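Local coordinates for ribosomal RNA small subunit methyltransferase D (PDB 2IFT), which probably methylates the N2 atom of guanine 966 in the 16S rRNA of the assembled 30S particle, with S-adenosyl-L-methionine as methyl donor, at residues L67-L72 and Q97-S102. Numbering follows the deposited sequence.
Sequences LGFEAL and QTLKCS
Phe69 and Leu99 make one of two apolar contacts between helix 66-73 and the chain that leaves helix 86-98. Leu99 CD1 lies 4.0 Å from Phe69 CE2 and 4.1 Å from Phe69 CD2. One methyl therefore meets these two ring carbons at an oblique approach, and the two side chains cross at about a right angle. The Phe69 CA-CB bond does not aim at residues 97-102. Its CG stands beside the backbone N and anti to the carbonyl carbon (chi1 -73°), and the outer ring carbons end up nearer to Leu99. The Leu99 side chain starts out toward the helix. Its chi1 of -1° is close to eclipsed, which suggests strain or an uncertain fit at 2.30 Å resolution.

The second contact is looser. Leu72 CD1 faces Cys101 SG at 4.3 Å, and both side chains start out toward each other. Phe69 and Leu72 are three residues apart on the same helix, so they project from neighbouring positions. Their partners are two residues apart in an extended run, with the exposed Lys100 between them. The buried area is small, 111 Å² over both sides.

Within 67-72 the backbone is regular helix: Leu72 N donates to Gly68 O at 2.9 Å. Leu99 is the first residue past helix 86-98 with non-helical backbone angles.

Other parts of the chain complete the apolar cluster. Phe69 also packs on Leu92 and Leu96 of helix 86-98 and meets the Phe81 ring with planes at about 45°. Leu25 touches Phe69 and Leu99, while Trp20 touches Leu72 and Cys101.

The contact joins helix 66-73 to the loop that leads from helix 86-98 to strand 106-109, an edge strand of a seven-stranded sheet with order 3-2-1-4-5-7-6, the Rossmann-like fold of S-adenosylmethionine-dependent methyltransferases.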
# COMPACT_ATOMS: atom_id res chain seq x y z
N LEU A 67 -2.59 1.06 -6.65
CA LEU A 67 -1.61 1.75 -5.80
C LEU A 67 -0.19 1.21 -6.02
O LEU A 67 0.75 1.99 -6.24
CB LEU A 67 -1.99 1.60 -4.33
CG LEU A 67 -3.28 2.32 -3.91
CD1 LEU A 67 -3.62 2.01 -2.45
CD2 LEU A 67 -3.11 3.82 -4.11
N GLY A 68 -0.05 -0.11 -5.94
CA GLY A 68 1.25 -0.74 -6.12
C GLY A 68 1.86 -0.53 -7.49
O GLY A 68 3.06 -0.25 -7.62
N PHE A 69 1.05 -0.68 -8.53
CA PHE A 69 1.56 -0.48 -9.89
C PHE A 69 2.01 0.97 -10.01
O PHE A 69 3.05 1.25 -10.60
CB PHE A 69 0.47 -0.79 -10.92
CG PHE A 69 0.18 -2.26 -11.06
CD1 PHE A 69 -1.13 -2.73 -11.00
CD2 PHE A 69 1.20 -3.17 -11.27
CE1 PHE A 69 -1.40 -4.08 -11.14
CE2 PHE A 69 0.93 -4.53 -11.42
CZ PHE A 69 -0.37 -4.98 -11.35
N GLU A 70 1.23 1.88 -9.44
CA GLU A 70 1.58 3.29 -9.49
C GLU A 70 2.97 3.46 -8.90
O GLU A 70 3.84 4.10 -9.50
CB GLU A 70 0.58 4.11 -8.70
CG GLU A 70 0.55 5.58 -9.06
CD GLU A 70 0.15 5.80 -10.51
OE1 GLU A 70 -0.92 5.30 -10.93
OE2 GLU A 70 0.92 6.47 -11.23
N ALA A 71 3.20 2.87 -7.73
CA ALA A 71 4.49 2.95 -7.07
C ALA A 71 5.58 2.37 -7.97
O ALA A 71 6.69 2.90 -8.05
CB ALA A 71 4.46 2.19 -5.76
N LEU A 72 5.26 1.27 -8.65
CA LEU A 72 6.22 0.66 -9.56
C LEU A 72 6.53 1.62 -10.70
O LEU A 72 7.69 1.86 -11.01
CB LEU A 72 5.66 -0.65 -10.12
CG LEU A 72 5.72 -1.84 -9.17
CD1 LEU A 72 4.94 -3.01 -9.76
CD2 LEU A 72 7.19 -2.21 -8.93
N GLN A 97 3.74 -9.44 -15.38
CA GLN A 97 4.49 -10.16 -16.38
C GLN A 97 4.22 -9.37 -17.65
O GLN A 97 5.09 -9.23 -18.50
CB GLN A 97 3.98 -11.60 -16.48
CG GLN A 97 4.07 -12.21 -17.85
CD GLN A 97 2.70 -12.57 -18.38
OE1 GLN A 97 2.15 -13.63 -18.07
NE2 GLN A 97 2.13 -11.68 -19.19
N THR A 98 3.00 -8.84 -17.75
CA THR A 98 2.61 -8.01 -18.88
C THR A 98 3.62 -6.89 -18.94
O THR A 98 4.23 -6.64 -19.97
CB THR A 98 1.20 -7.43 -18.69
OG1 THR A 98 0.22 -8.43 -18.97
CG2 THR A 98 0.99 -6.24 -19.61
N LEU A 99 3.79 -6.19 -17.83
CA LEU A 99 4.79 -5.12 -17.76
C LEU A 99 5.96 -5.77 -17.04
O LEU A 99 5.82 -6.22 -15.90
CB LEU A 99 4.29 -3.93 -16.95
CG LEU A 99 2.89 -3.96 -16.36
CD1 LEU A 99 2.96 -3.95 -14.85
CD2 LEU A 99 2.12 -2.76 -16.85
N LYS A 100 7.10 -5.84 -17.70
CA LYS A 100 8.29 -6.46 -17.14
C LYS A 100 8.75 -5.95 -15.78
O LYS A 100 9.13 -4.79 -15.63
CB LYS A 100 9.44 -6.36 -18.12
N CYS A 101 8.73 -6.85 -14.81
CA CYS A 101 9.16 -6.55 -13.45
C CYS A 101 9.84 -7.79 -12.90
O CYS A 101 9.24 -8.86 -12.90
CB CYS A 101 7.97 -6.20 -12.57
SG CYS A 101 7.24 -4.63 -12.95
N SER A 102 11.08 -7.63 -12.46
CA SER A 102 11.82 -8.75 -11.90
C SER A 102 11.18 -9.13 -10.57
O SER A 102 10.38 -8.38 -10.02
CB SER A 102 13.27 -8.36 -11.69